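Local coordinates for protein serine-tRNA ligase (Naegleria fowleri, PDB 6BLJ) that probably attaches serine to its cognate tRNA in the cytosol, activating the amino acid with ATP, as class II seryl-tRNA synthetases do, at residues E48-R51 with A52-K56; N58-K61 with S62-G65; D144-L147 with L148-G151. One frame throughout, in Å; residues are numbered along the deposited sequence.

Contact 1: residues E48-R51 with A52-K56; sequences EVWR and ATIGK
Ile54 CD1 lies over one face of the Trp50 indole in a CH-pi contact. Ile54 CD1 is 3.8 Å from the centroid of the Trp50 six-membered ring and 24° off the ring normal. The methyl is offset toward the rim, with Ile54 CD1 3.5 Å from both Trp50 CZ2 and CE2. The Arg51 guanidinium also has Ile54 CD1 over one of its faces, with Arg51 NH2 3.7 Å from that methyl. Arg51 gets there by bending its chain at chi2 and chi3. The same methyl packs on the indole and the guanidinium.

Thr53 holds the Val49 carbonyl twice. Thr53 OG1 donates to Val49 O at 2.7 Å from above the carbonyl plane. Thr53 N reaches Val49 O at 2.8 Å from the opposite face. The hydroxyl can do this because OG1 sits anti to the carbonyl carbon, chi1 -56°. Ala52 N to Glu48 O, at 2.8 Å, and Ile54 N to Trp50 O continue the i to i+4 ladder.

Val136 of helix 114-147 touches Trp50, Thr53 and Ile54, and Arg143 makes a cation-pi contact with the indole. These residues make about two and a half turns of helix 38-76, one of the two long helices of the antiparallel coiled-coil arm characteristic of seryl-tRNA synthetases, which in relatives binds tRNA.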
ATOM      1  N   GLU A  48      12.581 -13.153  32.627  1.00 38.93           N
ATOM      2  CA  GLU A  48      13.591 -13.459  33.634  1.00 41.28           C
ATOM      3  C   GLU A  48      14.732 -12.449  33.600  1.00 38.25           C
ATOM      4  O   GLU A  48      15.190 -11.994  34.653  1.00 41.67           O
ATOM      5  CB  GLU A  48      14.111 -14.881  33.439  1.00 48.11           C
ATOM      6  CG  GLU A  48      13.128 -15.929  33.917  1.00 52.38           C
ATOM      7  CD  GLU A  48      13.528 -17.325  33.522  1.00 57.65           C
ATOM      8  OE1 GLU A  48      14.521 -17.462  32.779  1.00 63.59           O
ATOM      9  OE2 GLU A  48      12.855 -18.284  33.966  1.00 59.10           O
ATOM     10  N   VAL A  49      15.202 -12.085  32.402  1.00 34.65           N
ATOM     11  CA  VAL A  49      16.259 -11.080  32.302  1.00 42.36           C
ATOM     12  C   VAL A  49      15.780  -9.749  32.867  1.00 49.23           C
ATOM     13  O   VAL A  49      16.523  -9.050  33.571  1.00 47.80           O
ATOM     14  CB  VAL A  49      16.735 -10.943  30.845  1.00 49.28           C
ATOM     15  CG1 VAL A  49      17.701  -9.781  30.708  1.00 48.53           C
ATOM     16  CG2 VAL A  49      17.399 -12.236  30.391  1.00 48.32           C
ATOM     17  N   TRP A  50      14.527  -9.388  32.585  1.00 46.62           N
ATOM     18  CA  TRP A  50      13.951  -8.171  33.150  1.00 42.56           C
ATOM     19  C   TRP A  50      13.968  -8.211  34.676  1.00 39.91           C
ATOM     20  O   TRP A  50      14.417  -7.260  35.332  1.00 36.84           O
ATOM     21  CB  TRP A  50      12.530  -7.989  32.609  1.00 41.31           C
ATOM     22  CG  TRP A  50      11.702  -6.929  33.293  1.00 37.77           C
ATOM     23  CD1 TRP A  50      11.765  -5.582  33.090  1.00 36.16           C
ATOM     24  CD2 TRP A  50      10.653  -7.143  34.246  1.00 37.39           C
ATOM     25  NE1 TRP A  50      10.835  -4.942  33.878  1.00 42.49           N
ATOM     26  CE2 TRP A  50      10.137  -5.879  34.593  1.00 40.53           C
ATOM     27  CE3 TRP A  50      10.105  -8.284  34.849  1.00 43.01           C
ATOM     28  CZ2 TRP A  50       9.102  -5.720  35.512  1.00 43.06           C
ATOM     29  CZ3 TRP A  50       9.077  -8.125  35.759  1.00 43.57           C
ATOM     30  CH2 TRP A  50       8.588  -6.851  36.084  1.00 45.84           C
ATOM     31  N   ARG A  51      13.500  -9.319  35.258  1.00 37.46           N
ATOM     32  CA  ARG A  51      13.474  -9.445  36.711  1.00 41.88           C
ATOM     33  C   ARG A  51      14.885  -9.442  37.294  1.00 46.20           C
ATOM     34  O   ARG A  51      15.120  -8.866  38.365  1.00 43.72           O
ATOM     35  CB  ARG A  51      12.714 -10.712  37.111  1.00 43.50           C
ATOM     36  CG  ARG A  51      12.680 -10.985  38.619  1.00 54.24           C
ATOM     37  CD  ARG A  51      12.188  -9.775  39.424  1.00 68.04           C
ATOM     38  NE  ARG A  51      10.751  -9.522  39.297  1.00 74.60           N
ATOM     39  CZ  ARG A  51      10.138  -8.436  39.770  1.00 72.21           C
ATOM     40  NH1 ARG A  51       8.827  -8.281  39.617  1.00 70.12           N
ATOM     41  NH2 ARG A  51      10.838  -7.494  40.390  1.00 68.19           N
ATOM     42  N   ALA A  52      15.839 -10.076  36.606  1.00 43.35           N
ATOM     43  CA  ALA A  52      17.218 -10.049  37.084  1.00 43.03           C
ATOM     44  C   ALA A  52      17.786  -8.635  37.018  1.00 41.82           C
ATOM     45  O   ALA A  52      18.575  -8.228  37.880  1.00 43.45           O
ATOM     46  CB  ALA A  52      18.076 -11.019  36.271  1.00 39.78           C
ATOM     47  N   THR A  53      17.402  -7.878  35.993  1.00 36.33           N
ATOM     48  CA  THR A  53      17.871  -6.506  35.861  1.00 40.79           C
ATOM     49  C   THR A  53      17.346  -5.627  36.994  1.00 43.15           C
ATOM     50  O   THR A  53      18.052  -4.728  37.464  1.00 40.24           O
ATOM     51  CB  THR A  53      17.489  -5.965  34.487  1.00 41.08           C
ATOM     52  OG1 THR A  53      18.033  -6.847  33.500  1.00 39.84           O
ATOM     53  CG2 THR A  53      18.075  -4.581  34.267  1.00 44.29           C
ATOM     54  N   ILE A  54      16.109  -5.857  37.440  1.00 38.57           N
ATOM     55  CA  ILE A  54      15.623  -5.143  38.618  1.00 42.33           C
ATOM     56  C   ILE A  54      16.451  -5.506  39.849  1.00 41.89           C
ATOM     57  O   ILE A  54      16.733  -4.652  40.698  1.00 42.61           O
ATOM     58  CB  ILE A  54      14.120  -5.403  38.828  1.00 45.45           C
ATOM     59  CG1 ILE A  54      13.333  -4.832  37.643  1.00 47.23           C
ATOM     60  CG2 ILE A  54      13.646  -4.845  40.175  1.00 42.82           C
ATOM     61  CD1 ILE A  54      11.890  -5.260  37.591  1.00 49.86           C
ATOM     62  N   GLY A  55      16.845  -6.778  39.975  1.00 42.90           N
ATOM     63  CA  GLY A  55      17.684  -7.165  41.102  1.00 38.87           C
ATOM     64  C   GLY A  55      19.021  -6.443  41.103  1.00 39.62           C
ATOM     65  O   GLY A  55      19.496  -5.990  42.149  1.00 39.18           O
ATOM     66  N   LYS A  56      19.635  -6.308  39.926  1.00 41.71           N
ATOM     67  CA  LYS A  56      20.887  -5.567  39.829  1.00 42.04           C
ATOM     68  C   LYS A  56      20.683  -4.105  40.202  1.00 44.60           C
ATOM     69  O   LYS A  56      21.498  -3.519  40.923  1.00 42.46           O
ATOM     70  CB  LYS A  56      21.460  -5.689  38.420  1.00 40.65           C
TER

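Contact 2: residues N58-K61 with S62-G65; sequences NHIK and SFTG
Phe63 leans back over the preceding turn and meets both His59 and Ile60. Phe63 CB lies 3.2 Å from Ile60 O, and CG is about as close to that oxygen. A chi1 of -63° sets CG beside the backbone N and turns the ring toward residues 58-61. CD2 runs along Ile60, whose CA sits over the ring face in a CH-pi contact, with Ile60 CA 4.2 Å from the Phe63 centroid. CD1 and CE1 pass His59 O, which also lies over a ring face; Phe63 CE1 is 3.4 Å from His59 O. At the far end, CE1 and CZ point at the face of the His59 imidazole. The His59 and Phe63 rings form an edge-to-face pair with centroids 4.8 Å apart and planes at 74°.

His59 O also accepts a bond from Ser62 OG at 2.7 Å, while Ser62 N gives it a weak one. Phe63 N to Ile60 O and Thr64 N to Lys61 O are both i to i+3 bonds. A water accepts weakly from Gly65 N and donates to Lys61 O at 2.8 Å, so it bridges the i to i+4 pair.

Phe99 stacks on the Phe63 ring. Ile60 packs on Ile124 and Ile129 of helix 114-147, and Thr64 also touches Ile129 there.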
ATOM      1  N   ASN A  58      18.440  -2.841  42.263  1.00 41.02           N
ATOM      2  CA  ASN A  58      18.318  -2.753  43.714  1.00 45.60           C
ATOM      3  C   ASN A  58      19.662  -2.962  44.408  1.00 43.35           C
ATOM      4  O   ASN A  58      19.913  -2.362  45.458  1.00 44.99           O
ATOM      5  CB  ASN A  58      17.257  -3.739  44.196  1.00 48.32           C
ATOM      6  CG  ASN A  58      15.868  -3.358  43.701  1.00 51.51           C
ATOM      7  OD1 ASN A  58      15.557  -2.172  43.578  1.00 51.18           O
ATOM      8  ND2 ASN A  58      15.044  -4.353  43.384  1.00 52.89           N
ATOM      9  N   HIS A  59      20.535  -3.797  43.840  1.00 40.29           N
ATOM     10  CA  HIS A  59      21.876  -3.965  44.399  1.00 38.66           C
ATOM     11  C   HIS A  59      22.680  -2.673  44.300  1.00 41.04           C
ATOM     12  O   HIS A  59      23.367  -2.282  45.251  1.00 42.51           O
ATOM     13  CB  HIS A  59      22.608  -5.087  43.655  1.00 43.10           C
ATOM     14  CG  HIS A  59      23.994  -5.356  44.159  1.00 45.34           C
ATOM     15  ND1 HIS A  59      24.358  -5.181  45.477  1.00 52.58           N
ATOM     16  CD2 HIS A  59      25.114  -5.757  43.512  1.00 46.24           C
ATOM     17  CE1 HIS A  59      25.635  -5.485  45.625  1.00 50.18           C
ATOM     18  NE2 HIS A  59      26.118  -5.836  44.448  1.00 52.46           N
ATOM     19  N   ILE A  60      22.577  -1.978  43.164  1.00 36.15           N
ATOM     20  CA  ILE A  60      23.292  -0.717  43.005  1.00 36.05           C
ATOM     21  C   ILE A  60      22.730   0.331  43.955  1.00 43.18           C
ATOM     22  O   ILE A  60      23.483   1.089  44.577  1.00 40.60           O
ATOM     23  CB  ILE A  60      23.206  -0.239  41.545  1.00 34.28           C
ATOM     24  CG1 ILE A  60      23.813  -1.268  40.594  1.00 36.98           C
ATOM     25  CG2 ILE A  60      23.946   1.085  41.377  1.00 33.81           C
ATOM     26  CD1 ILE A  60      23.460  -0.984  39.127  1.00 38.09           C
ATOM     27  N   LYS A  61      21.398   0.370  44.101  1.00 40.27           N
ATOM     28  CA  LYS A  61      20.762   1.354  44.972  1.00 43.89           C
ATOM     29  C   LYS A  61      21.177   1.193  46.433  1.00 43.79           C
ATOM     30  O   LYS A  61      21.212   2.179  47.179  1.00 46.91           O
ATOM     31  CB  LYS A  61      19.241   1.255  44.845  1.00 35.30           C
ATOM     32  CG  LYS A  61      18.646   2.108  43.748  1.00 43.66           C
ATOM     33  CD  LYS A  61      17.224   1.666  43.419  1.00 53.68           C
ATOM     34  CE  LYS A  61      16.449   2.768  42.711  1.00 57.83           C
ATOM     35  NZ  LYS A  61      15.156   2.286  42.141  1.00 58.53           N
ATOM     36  N   SER A  62      21.509  -0.027  46.856  1.00 39.36           N
ATOM     37  CA  SER A  62      21.935  -0.222  48.236  1.00 44.94           C
ATOM     38  C   SER A  62      23.252   0.484  48.523  1.00 41.40           C
ATOM     39  O   SER A  62      23.544   0.781  49.687  1.00 38.71           O
ATOM     40  CB  SER A  62      22.063  -1.713  48.554  1.00 42.51           C
ATOM     41  OG  SER A  62      23.196  -2.276  47.913  1.00 43.45           O
ATOM     42  N   PHE A  63      24.076   0.707  47.486  1.00 42.21           N
ATOM     43  CA  PHE A  63      25.347   1.418  47.651  1.00 39.41           C
ATOM     44  C   PHE A  63      25.131   2.818  48.208  1.00 41.81           C
ATOM     45  O   PHE A  63      25.978   3.334  48.954  1.00 41.38           O
ATOM     46  CB  PHE A  63      26.085   1.518  46.310  1.00 39.94           C
ATOM     47  CG  PHE A  63      26.482   0.183  45.709  1.00 42.06           C
ATOM     48  CD1 PHE A  63      26.357  -1.001  46.423  1.00 40.47           C
ATOM     49  CD2 PHE A  63      26.954   0.123  44.407  1.00 37.93           C
ATOM     50  CE1 PHE A  63      26.722  -2.212  45.860  1.00 42.41           C
ATOM     51  CE2 PHE A  63      27.325  -1.086  43.837  1.00 37.60           C
ATOM     52  CZ  PHE A  63      27.209  -2.255  44.565  1.00 42.26           C
ATOM     53  N   THR A  64      24.022   3.450  47.826  1.00 44.59           N
ATOM     54  CA  THR A  64      23.700   4.792  48.301  1.00 49.64           C
ATOM     55  C   THR A  64      23.595   4.821  49.821  1.00 46.82           C
ATOM     56  O   THR A  64      24.207   5.664  50.486  1.00 46.64           O
ATOM     57  CB  THR A  64      22.379   5.244  47.670  1.00 45.53           C
ATOM     58  OG1 THR A  64      22.515   5.251  46.247  1.00 48.67           O
ATOM     59  CG2 THR A  64      22.041   6.651  48.119  1.00 56.05           C
ATOM     60  N   GLY A  65      22.821   3.888  50.385  1.00 40.68           N
ATOM     61  CA  GLY A  65      22.642   3.838  51.827  1.00 41.51           C
ATOM     62  C   GLY A  65      23.919   3.471  52.558  1.00 41.91           C
ATOM     63  O   GLY A  65      24.197   3.994  53.639  1.00 44.73           O
TER
HETATM   64  O   HOH W   1      20.165   3.176  49.559  1.00 56.12           O

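Contact 3: residues D144-L147 with L148-G151; sequences DDVL and LQIG
Leu148 and Asp144 make the last i to i+4 bond of this stretch, with Leu148 N 3.0 Å from Asp144 O. The Leu148 side chain folds back the same way. Leu148 CG, the branch point, comes within 3.3 Å of Asp144 O.

Gln149 follows. Gln149 N donates to Val146 O at 3.0 Å, and the spacing has tightened to i+3. The side chain also turns back along the helix. With chi1 at -56°, CG lies on the backbone N side and points away from the carbonyl carbon, and the chain runs on extended. CB touches Val146 O. Gln149 CG passes 3.5 Å from Asp145 O, and Gln149 NE2 ends at Asp145 O in a weak bond of 3.4 Å.

Ile150 N closes a type I beta turn onto Leu147 O at 3.2 Å. Its psi of 136° takes the chain out of the helical region. Ile150 CB is directed toward residues 144-147 and lies 3.8 Å from Leu147 O. The residue is buried among Leu10, Phe15 and Ile26, and Leu39 and Val43 of helix 38-76 also touch it. A water donates to both Leu147 O and Ile150 O, 2.7 Å from the latter, and so ties the turn to the outgoing chain.

The carbonyls of residues 144-147 are met by one i+4 amide, two i+3 amides, a weak side-chain amide bond and a water. The bonding thus shifts from i+4 to i+3 as the helix gives way to a turn, and the buried Ile150 side chain packs on helix 38-76, helix 23-32 and the N-terminal loop.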
ATOM      1  N   ASP A 144       7.421  -7.058  26.459  1.00 45.08           N
ATOM      2  CA  ASP A 144       6.050  -6.742  26.086  1.00 48.60           C
ATOM      3  C   ASP A 144       5.864  -6.763  24.571  1.00 53.30           C
ATOM      4  O   ASP A 144       4.771  -7.081  24.088  1.00 53.40           O
ATOM      5  CB  ASP A 144       5.656  -5.380  26.668  1.00 51.43           C
ATOM      6  CG  ASP A 144       5.470  -5.409  28.191  1.00 54.11           C
ATOM      7  OD1 ASP A 144       5.399  -6.510  28.781  1.00 51.02           O
ATOM      8  OD2 ASP A 144       5.389  -4.319  28.799  1.00 54.33           O
ATOM      9  N   ASP A 145       6.916  -6.442  23.808  1.00 50.08           N
ATOM     10  CA  ASP A 145       6.814  -6.453  22.350  1.00 49.06           C
ATOM     11  C   ASP A 145       6.672  -7.870  21.808  1.00 44.86           C
ATOM     12  O   ASP A 145       5.993  -8.088  20.800  1.00 49.92           O
ATOM     13  CB  ASP A 145       8.031  -5.778  21.717  1.00 55.30           C
ATOM     14  CG  ASP A 145       7.957  -4.261  21.759  1.00 58.33           C
ATOM     15  OD1 ASP A 145       6.928  -3.703  22.202  1.00 58.39           O
ATOM     16  OD2 ASP A 145       8.945  -3.625  21.336  1.00 60.69           O
ATOM     17  N   VAL A 146       7.341  -8.841  22.433  1.00 42.13           N
ATOM     18  CA  VAL A 146       7.148 -10.227  22.022  1.00 40.99           C
ATOM     19  C   VAL A 146       5.773 -10.711  22.454  1.00 43.48           C
ATOM     20  O   VAL A 146       5.089 -11.421  21.708  1.00 41.74           O
ATOM     21  CB  VAL A 146       8.271 -11.119  22.574  1.00 42.67           C
ATOM     22  CG1 VAL A 146       8.067 -12.551  22.127  1.00 39.06           C
ATOM     23  CG2 VAL A 146       9.619 -10.614  22.092  1.00 42.14           C
ATOM     24  N   LEU A 147       5.341 -10.327  23.659  1.00 42.17           N
ATOM     25  CA  LEU A 147       4.026 -10.736  24.143  1.00 42.39           C
ATOM     26  C   LEU A 147       2.916 -10.262  23.206  1.00 41.77           C
ATOM     27  O   LEU A 147       1.927 -10.974  22.998  1.00 41.61           O
ATOM     28  CB  LEU A 147       3.813 -10.214  25.562  1.00 43.41           C
ATOM     29  CG  LEU A 147       2.495 -10.410  26.309  1.00 54.11           C
ATOM     30  CD1 LEU A 147       1.875 -11.760  26.046  1.00 56.21           C
ATOM     31  CD2 LEU A 147       2.754 -10.252  27.800  1.00 63.33           C
ATOM     32  N   LEU A 148       3.065  -9.074  22.616  1.00 39.55           N
ATOM     33  CA  LEU A 148       2.026  -8.569  21.727  1.00 40.45           C
ATOM     34  C   LEU A 148       1.854  -9.416  20.467  1.00 46.39           C
ATOM     35  O   LEU A 148       0.832  -9.280  19.783  1.00 42.71           O
ATOM     36  CB  LEU A 148       2.306  -7.120  21.330  1.00 46.25           C
ATOM     37  CG  LEU A 148       2.066  -6.081  22.425  1.00 56.63           C
ATOM     38  CD1 LEU A 148       2.267  -4.671  21.881  1.00 56.31           C
ATOM     39  CD2 LEU A 148       0.680  -6.246  23.049  1.00 63.02           C
ATOM     40  N   GLN A 149       2.827 -10.262  20.132  1.00 43.37           N
ATOM     41  CA  GLN A 149       2.771 -11.064  18.915  1.00 43.05           C
ATOM     42  C   GLN A 149       2.044 -12.387  19.092  1.00 46.23           C
ATOM     43  O   GLN A 149       1.735 -13.039  18.089  1.00 45.59           O
ATOM     44  CB  GLN A 149       4.180 -11.364  18.401  1.00 40.00           C
ATOM     45  CG  GLN A 149       5.031 -10.147  18.148  1.00 51.36           C
ATOM     46  CD  GLN A 149       6.435 -10.530  17.739  1.00 58.95           C
ATOM     47  OE1 GLN A 149       6.628 -11.446  16.941  1.00 62.09           O
ATOM     48  NE2 GLN A 149       7.428  -9.877  18.340  1.00 59.43           N
ATOM     49  N   ILE A 150       1.773 -12.794  20.316  1.00 41.88           N
ATOM     50  CA  ILE A 150       1.148 -14.080  20.585  1.00 37.56           C
ATOM     51  C   ILE A 150      -0.360 -13.912  20.480  1.00 38.46           C
ATOM     52  O   ILE A 150      -0.925 -12.928  20.971  1.00 33.99           O
ATOM     53  CB  ILE A 150       1.578 -14.620  21.968  1.00 35.80           C
ATOM     54  CG1 ILE A 150       3.081 -14.940  21.978  1.00 35.99           C
ATOM     55  CG2 ILE A 150       0.821 -15.884  22.309  1.00 33.69           C
ATOM     56  CD1 ILE A 150       3.732 -15.005  23.367  1.00 34.65           C
ATOM     57  N   GLY A 151      -1.018 -14.859  19.814  1.00 34.33           N
ATOM     58  CA  GLY A 151      -2.455 -14.763  19.651  1.00 30.08           C
ATOM     59  C   GLY A 151      -3.214 -15.113  20.919  1.00 30.08           C
ATOM     60  O   GLY A 151      -2.697 -15.762  21.837  1.00 34.70           O
TER
HETATM   61  O   HOH W   2      -0.895 -10.739  22.582  1.00 36.99           O

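In the fold
Contacts 1 and 2 follow each other on helix 38-76, with centres 15 Å apart. Contact 3 ends helix 114-147, the partner helix of the same arm; its nearest atoms are about 7 Å from contact 1 and about 17 Å from contact 2. Contacts 1 and 3 lie at the surface, though contact 3 includes the buried Ile150. Contact 2 is partly buried through Ile60 and Phe63. Contact 1 keeps i to i+4 bonding and packs a methyl on an indole and a guanidinium. Contact 2 sets ring against ring and mixes in i+3 bonds. Contact 3 has no aromatic residue and ends in a turn, nearest the chain centre.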